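PDB 6CC2: cell division control protein 45 cdc45 putative from Entamoeba histolytica, which probably acts in chromosomal DNA replication as the Cdc45 component of the replicative CMG helicase, with a DHH-phosphoesterase-like fold, and may switch conformation to regulate replication. Local coordinates for residues 25-30 with 44-49; 89-94 with 120-125; 413-418 with 452-457. One frame throughout, in Å; residues are numbered along the deposited sequence.

Contact 1: 25-30 with 44-49; sequences IQLYVS and MMFEKD. With EDO (1,2-ethanediol), chain J.
Ile25 and Leu27 meet Phe46 in a buried, wholly apolar strand-to-helix contact inside a beta-alpha-beta unit, in which strand 24-29 leads through helix 33-48 to the parallel edge strand 53-57. Residues two apart on a strand face the same way, and here both reach toward the last turn of helix 33-48, which crosses over the sheet. The phenylalanine ring receives them differently. Ile25 sets CD1 over one face in a CH-pi contact, the methyl 4.1 Å from the centroid of the Phe46 ring and only 11° off its normal. Leu27 instead comes to the rim near the ring plane, with its CD2 4.2 Å from Phe46 CE2. The extended outer arm of Ile25 (chi2 162°) carries CD1 far enough from the strand to lie over the ring. Tyr12 and Leu15 of helix 8-20 also touch Phe46 and add to this layer. At the helix surface, a bound ethanediol, probably from the crystallisation liquor, lies by Glu47 and is hydrogen-bonded to Tyr39 and His53. With no hydrogen bond between the two segments, the helix is held against the sheet here by dispersion and the exclusion of water, and the aromatic ring serves as the common surface for both aliphatic chains.

Contact 2: 89-94 with 120-125; sequences IDVSEL and TNIGLI
Val91 and Ile122 each direct CB at the opposite segment, and their side chains lie alongside each other, running opposite ways, so that the end of the longer residue comes to rest beside the base of the shorter. The touching atom on the strand side is the terminal methyl: Ile122 CD1 lies 4.0 Å from Val91 CB and 4.1 Å from Val91 CG1. On Ile122, the CG1 branch sits beside the backbone N and continues nearly straight to CD1 (chi2 171°), giving the side chain the length to reach Val91 CB across a separation of 8.3 Å between Val91 CA and Ile122 CA. Val91 turns CG1 to the side of its carbonyl carbon, where this branch shares the isoleucine methyl with CB. The same methyl also approaches the helix backbone, with Ile122 CD1 4.3 Å from Ser92 N. Ile105 of the neighbouring strand 102-106 touches both Val91 and Ile122, extending the small apolar cluster to the adjacent strand of the parallel sheet. The contact thus packs the first turn of the short helix 91-95 against strand 122-125 at Ile122. At the N-cap, Asp90 OD1 accepts a weak capping bond from Glu93 N, while Asn116 OD1 accepts from Val91 N. Polar groups thereby tie down the start of the helix, but none bonds across the two segments. The methyl of Ile122 meets valine carbons and passes near one backbone amide N, and the pair is joined by dispersion and burial, which depend on shape and lack the directionality of a hydrogen bond.

Contact 3: 413-418 with 452-457; sequences ILLLSG and QFLAEA
Leu414 and Leu415 meet Leu454 and Ala457 in a helix-helix crossing, where the C-terminal end of helix 393-417 packs on helix 444-462 with local axes 11.2 Å apart and a crossing angle of -57°. The two leucines, successive residues on the first helix, both touch Leu454, and Leu415 reaches Ala457 as well. All three leucines share one conformation, CG beside the backbone N and the chain extended beyond it, as in Leu454 with chi1 -70° and chi2 168°. The common shape nevertheless gives two kinds of meeting, because the side chains arrive from different directions. Leu414 crosses Leu454 at about a right angle, methyl to methyl, with the CD1 atoms of Leu414 and Leu454 4.0 Å apart. Leu415 runs past Leu454 in the opposite sense, so that Leu454 CD2 lies 3.9 Å from Leu415 CD2 and 4.0 Å from Leu415 CG. Leu454 therefore spends one methyl on each neighbour. Phe468 and Leu470 of strand 468-474 also touch Leu454, linking the helix pair to the mixed sheet. Farther along, Ala457 offers a short side chain to the remaining methyl of Leu415, where Leu415 CD1 stands 3.8 Å from Ala457 CB.

Overall arrangement
All three contacts are apolar and largely buried, with no hydrogen bond between their segments, yet they represent different joints of the fold. Contacts 1 and 2 serve the same parallel sheet near the N-terminus, their centres about 19 Å apart: one joins a helix to a strand inside a beta-alpha-beta unit, the other sets a short helix against strand 122-125 of that sheet. Contact 3 is a helix-helix crossing beside the mixed sheet, its centre about 40 Å from that of contact 1 across the middle of the chain. The partners are an aromatic ring in contact 1, branched aliphatics in contact 2, and leucines with alanine in contact 3. Contact 1 is buried throughout; contacts 2 and 3 each include one partly exposed residue, Ser92 and Leu415.

Contact 1: 25-30 with 44-49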
loop_
_atom_site.group_PDB
_atom_site.type_symbol
_atom_site.label_atom_id
_atom_site.label_comp_id
_atom_site.label_asym_id
_atom_site.label_seq_id
_atom_site.Cartn_x
_atom_site.Cartn_y
_atom_site.Cartn_z
ATOM N N ILE A 25 -14.034 22.025 3.380
ATOM C CA ILE A 25 -12.788 21.489 2.835
ATOM C C ILE A 25 -13.074 20.094 2.287
ATOM O O ILE A 25 -13.681 19.262 2.966
ATOM C CB ILE A 25 -11.677 21.430 3.901
ATOM C CG1 ILE A 25 -11.438 22.816 4.510
ATOM C CG2 ILE A 25 -10.399 20.880 3.309
ATOM C CD1 ILE A 25 -10.686 22.754 5.830
ATOM N N GLN A 26 -12.619 19.830 1.066
ATOM C CA GLN A 26 -12.803 18.552 0.404
ATOM C C GLN A 26 -11.436 17.901 0.265
ATOM O O GLN A 26 -10.512 18.506 -0.292
ATOM C CB GLN A 26 -13.440 18.767 -0.966
ATOM C CG GLN A 26 -14.361 17.694 -1.412
ATOM C CD GLN A 26 -14.966 18.023 -2.755
ATOM O OE1 GLN A 26 -14.374 18.778 -3.528
ATOM N NE2 GLN A 26 -16.118 17.450 -3.052
ATOM N N LEU A 27 -11.296 16.670 0.766
ATOM C CA LEU A 27 -10.032 15.961 0.699
ATOM C C LEU A 27 -10.190 14.729 -0.177
ATOM O O LEU A 27 -10.979 13.839 0.143
ATOM C CB LEU A 27 -9.554 15.562 2.105
ATOM C CG LEU A 27 -9.308 16.758 3.032
ATOM C CD1 LEU A 27 -10.506 16.972 3.944
ATOM C CD2 LEU A 27 -8.032 16.580 3.818
ATOM N N TYR A 28 -9.472 14.712 -1.294
ATOM C CA TYR A 28 -9.482 13.606 -2.245
ATOM C C TYR A 28 -8.369 12.629 -1.860
ATOM O O TYR A 28 -7.201 13.004 -1.792
ATOM C CB TYR A 28 -9.271 14.140 -3.664
ATOM C CG TYR A 28 -10.368 15.030 -4.198
ATOM C CD1 TYR A 28 -10.664 16.250 -3.600
ATOM C CD2 TYR A 28 -11.101 14.664 -5.309
ATOM C CE1 TYR A 28 -11.678 17.060 -4.085
ATOM C CE2 TYR A 28 -12.103 15.468 -5.821
ATOM C CZ TYR A 28 -12.392 16.666 -5.198
ATOM O OH TYR A 28 -13.392 17.457 -5.707
ATOM N N VAL A 29 -8.745 11.378 -1.608
ATOM C CA VAL A 29 -7.864 10.411 -0.978
ATOM C C VAL A 29 -7.659 9.255 -1.942
ATOM O O VAL A 29 -8.620 8.569 -2.294
ATOM C CB VAL A 29 -8.437 9.914 0.349
ATOM C CG1 VAL A 29 -7.437 9.004 1.044
ATOM C CG2 VAL A 29 -8.820 11.082 1.239
ATOM N N SER A 30 -6.441 9.065 -2.364
ATOM C CA SER A 30 -6.096 7.902 -3.183
ATOM C C SER A 30 -5.942 6.653 -2.308
ATOM O O SER A 30 -5.803 6.750 -1.090
ATOM C CB SER A 30 -4.840 8.212 -3.966
ATOM O OG SER A 30 -3.739 8.368 -3.108
HETATM N N MSE A 44 -8.098 15.438 12.397
HETATM C CA MSE A 44 -8.029 15.683 13.831
HETATM C C MSE A 44 -7.870 17.170 14.139
HETATM O O MSE A 44 -8.494 17.690 15.060
HETATM C CB MSE A 44 -6.874 14.902 14.458
HETATM C CG MSE A 44 -7.077 13.412 14.403
HETATM SE SE MSE A 44 -5.417 12.456 14.718
HETATM C CE MSE A 44 -5.237 12.757 16.655
HETATM N N MSE A 45 -7.000 17.832 13.379
HETATM C CA MSE A 45 -6.812 19.274 13.507
HETATM C C MSE A 45 -8.092 19.999 13.124
HETATM O O MSE A 45 -8.543 20.882 13.840
HETATM C CB MSE A 45 -5.659 19.735 12.620
HETATM C CG MSE A 45 -4.298 19.270 13.105
HETATM SE SE MSE A 45 -2.890 20.086 12.054
HETATM C CE MSE A 45 -2.739 18.709 10.677
ATOM N N PHE A 46 -8.663 19.624 11.975
ATOM C CA PHE A 46 -9.885 20.277 11.514
ATOM C C PHE A 46 -11.014 20.135 12.524
ATOM O O PHE A 46 -11.728 21.113 12.801
ATOM C CB PHE A 46 -10.318 19.692 10.169
ATOM C CG PHE A 46 -9.355 19.927 9.044
ATOM C CD1 PHE A 46 -8.327 20.851 9.151
ATOM C CD2 PHE A 46 -9.473 19.197 7.866
ATOM C CE1 PHE A 46 -7.450 21.052 8.106
ATOM C CE2 PHE A 46 -8.600 19.410 6.821
ATOM C CZ PHE A 46 -7.603 20.355 6.945
ATOM N N GLU A 47 -11.193 18.939 13.090
ATOM C CA GLU A 47 -12.222 18.737 14.103
ATOM C C GLU A 47 -12.028 19.682 15.282
ATOM O O GLU A 47 -12.975 20.338 15.739
ATOM C CB GLU A 47 -12.209 17.291 14.594
ATOM C CG GLU A 47 -12.729 16.263 13.611
ATOM C CD GLU A 47 -12.488 14.840 14.093
ATOM O OE1 GLU A 47 -12.383 14.632 15.321
ATOM O OE2 GLU A 47 -12.393 13.930 13.243
ATOM N N LYS A 48 -10.798 19.768 15.790
ATOM C CA LYS A 48 -10.536 20.595 16.964
ATOM C C LYS A 48 -10.828 22.063 16.692
ATOM O O LYS A 48 -11.203 22.795 17.607
ATOM C CB LYS A 48 -9.083 20.406 17.408
ATOM C CG LYS A 48 -8.848 20.638 18.887
ATOM C CD LYS A 48 -8.069 19.485 19.508
ATOM C CE LYS A 48 -8.927 18.234 19.622
ATOM N NZ LYS A 48 -8.142 17.063 20.100
ATOM N N ASP A 49 -10.703 22.504 15.443
ATOM C CA ASP A 49 -10.927 23.893 15.071
ATOM C C ASP A 49 -12.309 24.139 14.460
ATOM O O ASP A 49 -12.593 25.257 14.017
ATOM C CB ASP A 49 -9.845 24.357 14.099
ATOM C CG ASP A 49 -8.502 24.547 14.764
ATOM O OD1 ASP A 49 -8.447 25.272 15.787
ATOM O OD2 ASP A 49 -7.505 23.974 14.258
HETATM C C1 EDO J . -13.985 12.146 9.579
HETATM O O1 EDO J . -14.009 13.046 8.463
HETATM C C2 EDO J . -13.265 12.813 10.742
HETATM O O2 EDO J . -13.887 14.073 11.033
#

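Contact 2: 89-94 with 120-125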
loop_
_atom_site.group_PDB
_atom_site.type_symbol
_atom_site.label_atom_id
_atom_site.label_comp_id
_atom_site.label_asym_id
_atom_site.label_seq_id
_atom_site.Cartn_x
_atom_site.Cartn_y
_atom_site.Cartn_z
ATOM N N ILE A 89 1.187 15.052 -12.029
ATOM C CA ILE A 89 0.494 15.263 -13.288
ATOM C C ILE A 89 0.243 16.759 -13.476
ATOM O O ILE A 89 0.340 17.549 -12.541
ATOM C CB ILE A 89 -0.810 14.474 -13.370
ATOM C CG1 ILE A 89 -1.803 14.969 -12.326
ATOM C CG2 ILE A 89 -0.543 12.990 -13.188
ATOM C CD1 ILE A 89 -3.226 14.478 -12.567
ATOM N N ASP A 90 -0.111 17.133 -14.701
ATOM C CA ASP A 90 -0.403 18.527 -15.045
ATOM C C ASP A 90 -1.817 18.835 -14.564
ATOM O O ASP A 90 -2.792 18.665 -15.290
ATOM C CB ASP A 90 -0.239 18.742 -16.544
ATOM C CG ASP A 90 -0.332 20.205 -16.942
ATOM O OD1 ASP A 90 -0.760 21.026 -16.107
ATOM O OD2 ASP A 90 0.028 20.527 -18.098
ATOM N N VAL A 91 -1.916 19.300 -13.310
ATOM C CA VAL A 91 -3.208 19.490 -12.661
ATOM C C VAL A 91 -4.047 20.529 -13.390
ATOM O O VAL A 91 -5.260 20.351 -13.569
ATOM C CB VAL A 91 -3.004 19.890 -11.187
ATOM C CG1 VAL A 91 -4.310 20.411 -10.590
ATOM C CG2 VAL A 91 -2.491 18.729 -10.392
ATOM N N SER A 92 -3.432 21.643 -13.793
ATOM C CA SER A 92 -4.173 22.675 -14.508
ATOM C C SER A 92 -4.778 22.129 -15.795
ATOM O O SER A 92 -5.911 22.470 -16.155
ATOM C CB SER A 92 -3.254 23.865 -14.814
ATOM O OG SER A 92 -3.945 24.867 -15.523
ATOM N N GLU A 93 -4.033 21.286 -16.506
ATOM C CA GLU A 93 -4.556 20.683 -17.729
ATOM C C GLU A 93 -5.720 19.752 -17.427
ATOM O O GLU A 93 -6.710 19.725 -18.169
ATOM C CB GLU A 93 -3.439 19.937 -18.450
ATOM C CG GLU A 93 -3.868 19.201 -19.707
ATOM C CD GLU A 93 -2.686 18.621 -20.462
ATOM O OE1 GLU A 93 -2.429 19.062 -21.602
ATOM O OE2 GLU A 93 -2.002 17.734 -19.908
ATOM N N LEU A 94 -5.628 18.998 -16.334
ATOM C CA LEU A 94 -6.671 18.034 -16.002
ATOM C C LEU A 94 -7.970 18.743 -15.648
ATOM O O LEU A 94 -9.034 18.410 -16.179
ATOM C CB LEU A 94 -6.206 17.138 -14.849
ATOM C CG LEU A 94 -7.216 16.083 -14.382
ATOM C CD1 LEU A 94 -7.398 15.021 -15.466
ATOM C CD2 LEU A 94 -6.798 15.454 -13.077
ATOM N N THR A 120 1.244 29.466 -9.391
ATOM C CA THR A 120 1.068 30.074 -8.077
ATOM C C THR A 120 -0.235 29.670 -7.401
ATOM O O THR A 120 -0.398 29.953 -6.206
ATOM C CB THR A 120 1.129 31.609 -8.191
ATOM O OG1 THR A 120 0.256 32.046 -9.239
ATOM C CG2 THR A 120 2.539 32.066 -8.495
ATOM N N ASN A 121 -1.150 29.026 -8.117
ATOM C CA ASN A 121 -2.453 28.646 -7.584
ATOM C C ASN A 121 -2.525 27.176 -7.189
ATOM O O ASN A 121 -3.599 26.691 -6.839
ATOM C CB ASN A 121 -3.542 28.953 -8.613
ATOM C CG ASN A 121 -4.856 29.338 -7.967
ATOM O OD1 ASN A 121 -5.623 28.480 -7.523
ATOM N ND2 ASN A 121 -5.128 30.638 -7.913
ATOM N N ILE A 122 -1.412 26.460 -7.244
ATOM C CA ILE A 122 -1.341 25.064 -6.845
ATOM C C ILE A 122 -0.334 24.979 -5.705
ATOM O O ILE A 122 0.836 25.341 -5.877
ATOM C CB ILE A 122 -0.946 24.152 -8.015
ATOM C CG1 ILE A 122 -2.007 24.222 -9.110
ATOM C CG2 ILE A 122 -0.779 22.694 -7.533
ATOM C CD1 ILE A 122 -1.626 23.536 -10.400
ATOM N N GLY A 123 -0.799 24.542 -4.539
ATOM C CA GLY A 123 0.053 24.472 -3.369
ATOM C C GLY A 123 0.586 23.072 -3.115
ATOM O O GLY A 123 -0.124 22.230 -2.552
ATOM N N LEU A 124 1.821 22.815 -3.544
ATOM C CA LEU A 124 2.489 21.542 -3.300
ATOM C C LEU A 124 3.126 21.567 -1.914
ATOM O O LEU A 124 4.135 22.241 -1.699
ATOM C CB LEU A 124 3.545 21.290 -4.375
ATOM C CG LEU A 124 3.092 21.160 -5.809
ATOM C CD1 LEU A 124 4.249 21.402 -6.765
ATOM C CD2 LEU A 124 2.492 19.769 -6.040
ATOM N N ILE A 125 2.554 20.840 -0.982
ATOM C CA ILE A 125 2.972 20.913 0.415
ATOM C C ILE A 125 4.117 19.945 0.666
ATOM O O ILE A 125 4.030 18.750 0.344
ATOM C CB ILE A 125 1.798 20.637 1.367
ATOM C CG1 ILE A 125 0.709 21.675 1.159
ATOM C CG2 ILE A 125 2.271 20.647 2.815
ATOM C CD1 ILE A 125 -0.561 21.379 1.939
#

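Contact 3: 413-418 with 452-457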
loop_
_atom_site.group_PDB
_atom_site.type_symbol
_atom_site.label_atom_id
_atom_site.label_comp_id
_atom_site.label_asym_id
_atom_site.label_seq_id
_atom_site.Cartn_x
_atom_site.Cartn_y
_atom_site.Cartn_z
ATOM N N ILE A 413 1.566 -22.418 -7.716
ATOM C CA ILE A 413 1.173 -23.329 -8.794
ATOM C C ILE A 413 1.420 -22.680 -10.149
ATOM O O ILE A 413 2.000 -23.291 -11.057
ATOM C CB ILE A 413 -0.299 -23.759 -8.630
ATOM C CG1 ILE A 413 -0.467 -24.592 -7.359
ATOM C CG2 ILE A 413 -0.785 -24.531 -9.844
ATOM C CD1 ILE A 413 -1.918 -24.830 -6.971
ATOM N N LEU A 414 0.977 -21.433 -10.314
ATOM C CA LEU A 414 1.052 -20.804 -11.624
ATOM C C LEU A 414 2.493 -20.553 -12.057
ATOM O O LEU A 414 2.830 -20.733 -13.228
ATOM C CB LEU A 414 0.255 -19.502 -11.634
ATOM C CG LEU A 414 -1.258 -19.679 -11.505
ATOM C CD1 LEU A 414 -1.935 -18.324 -11.381
ATOM C CD2 LEU A 414 -1.824 -20.454 -12.665
ATOM N N LEU A 415 3.355 -20.127 -11.131
ATOM C CA LEU A 415 4.748 -19.920 -11.500
ATOM C C LEU A 415 5.441 -21.233 -11.852
ATOM O O LEU A 415 6.467 -21.218 -12.535
ATOM C CB LEU A 415 5.500 -19.226 -10.374
ATOM C CG LEU A 415 5.115 -17.767 -10.092
ATOM C CD1 LEU A 415 6.057 -17.197 -9.051
ATOM C CD2 LEU A 415 5.123 -16.914 -11.357
ATOM N N LEU A 416 4.899 -22.363 -11.397
ATOM C CA LEU A 416 5.465 -23.673 -11.726
ATOM C C LEU A 416 4.819 -24.295 -12.955
ATOM O O LEU A 416 5.501 -24.958 -13.743
ATOM C CB LEU A 416 5.302 -24.622 -10.537
ATOM C CG LEU A 416 6.318 -24.509 -9.398
ATOM C CD1 LEU A 416 6.702 -23.079 -9.128
ATOM C CD2 LEU A 416 5.748 -25.148 -8.131
ATOM N N SER A 417 3.514 -24.100 -13.131
ATOM C CA SER A 417 2.759 -24.764 -14.182
ATOM C C SER A 417 2.217 -23.816 -15.232
ATOM O O SER A 417 2.114 -24.206 -16.400
ATOM C CB SER A 417 1.576 -25.539 -13.577
ATOM O OG SER A 417 2.000 -26.393 -12.528
ATOM N N GLY A 418 1.885 -22.589 -14.848
ATOM C CA GLY A 418 1.188 -21.675 -15.733
ATOM C C GLY A 418 1.984 -21.325 -16.977
ATOM O O GLY A 418 3.180 -21.591 -17.113
ATOM N N GLN A 452 -1.170 -8.731 -8.742
ATOM C CA GLN A 452 -0.243 -8.022 -7.865
ATOM C C GLN A 452 0.712 -8.986 -7.189
ATOM O O GLN A 452 1.919 -8.728 -7.105
ATOM C CB GLN A 452 -1.010 -7.221 -6.821
ATOM C CG GLN A 452 -0.111 -6.519 -5.814
ATOM C CD GLN A 452 -0.874 -5.521 -4.955
ATOM O OE1 GLN A 452 -2.045 -5.236 -5.203
ATOM N NE2 GLN A 452 -0.207 -4.989 -3.942
ATOM N N PHE A 453 0.189 -10.105 -6.698
ATOM C CA PHE A 453 1.048 -11.104 -6.082
ATOM C C PHE A 453 2.057 -11.648 -7.086
ATOM O O PHE A 453 3.249 -11.804 -6.767
ATOM C CB PHE A 453 0.221 -12.240 -5.477
ATOM C CG PHE A 453 1.080 -13.343 -4.945
ATOM C CD1 PHE A 453 1.634 -13.239 -3.673
ATOM C CD2 PHE A 453 1.409 -14.423 -5.729
ATOM C CE1 PHE A 453 2.464 -14.226 -3.192
ATOM C CE2 PHE A 453 2.238 -15.414 -5.248
ATOM C CZ PHE A 453 2.773 -15.304 -3.985
ATOM N N LEU A 454 1.580 -12.047 -8.281
ATOM C CA LEU A 454 2.462 -12.651 -9.260
ATOM C C LEU A 454 3.497 -11.657 -9.749
ATOM O O LEU A 454 4.646 -12.052 -10.016
ATOM C CB LEU A 454 1.653 -13.213 -10.436
ATOM C CG LEU A 454 0.820 -14.427 -10.124
ATOM C CD1 LEU A 454 -0.154 -14.716 -11.287
ATOM C CD2 LEU A 454 1.681 -15.669 -9.884
ATOM N N ALA A 455 3.141 -10.378 -9.853
ATOM C CA ALA A 455 4.112 -9.385 -10.271
ATOM C C ALA A 455 5.306 -9.390 -9.333
ATOM O O ALA A 455 6.465 -9.375 -9.772
ATOM C CB ALA A 455 3.454 -7.996 -10.304
ATOM N N GLU A 456 5.038 -9.415 -8.017
ATOM C CA GLU A 456 6.111 -9.462 -7.039
ATOM C C GLU A 456 6.813 -10.811 -7.005
ATOM O O GLU A 456 8.038 -10.863 -6.991
ATOM C CB GLU A 456 5.563 -9.123 -5.646
ATOM C CG GLU A 456 6.598 -9.284 -4.572
ATOM C CD GLU A 456 6.167 -8.728 -3.222
ATOM O OE1 GLU A 456 4.970 -8.289 -3.095
ATOM O OE2 GLU A 456 7.005 -8.731 -2.289
ATOM N N ALA A 457 6.062 -11.912 -6.946
ATOM C CA ALA A 457 6.676 -13.229 -6.815
ATOM C C ALA A 457 7.587 -13.554 -7.988
ATOM O O ALA A 457 8.690 -14.076 -7.788
ATOM C CB ALA A 457 5.597 -14.309 -6.694
#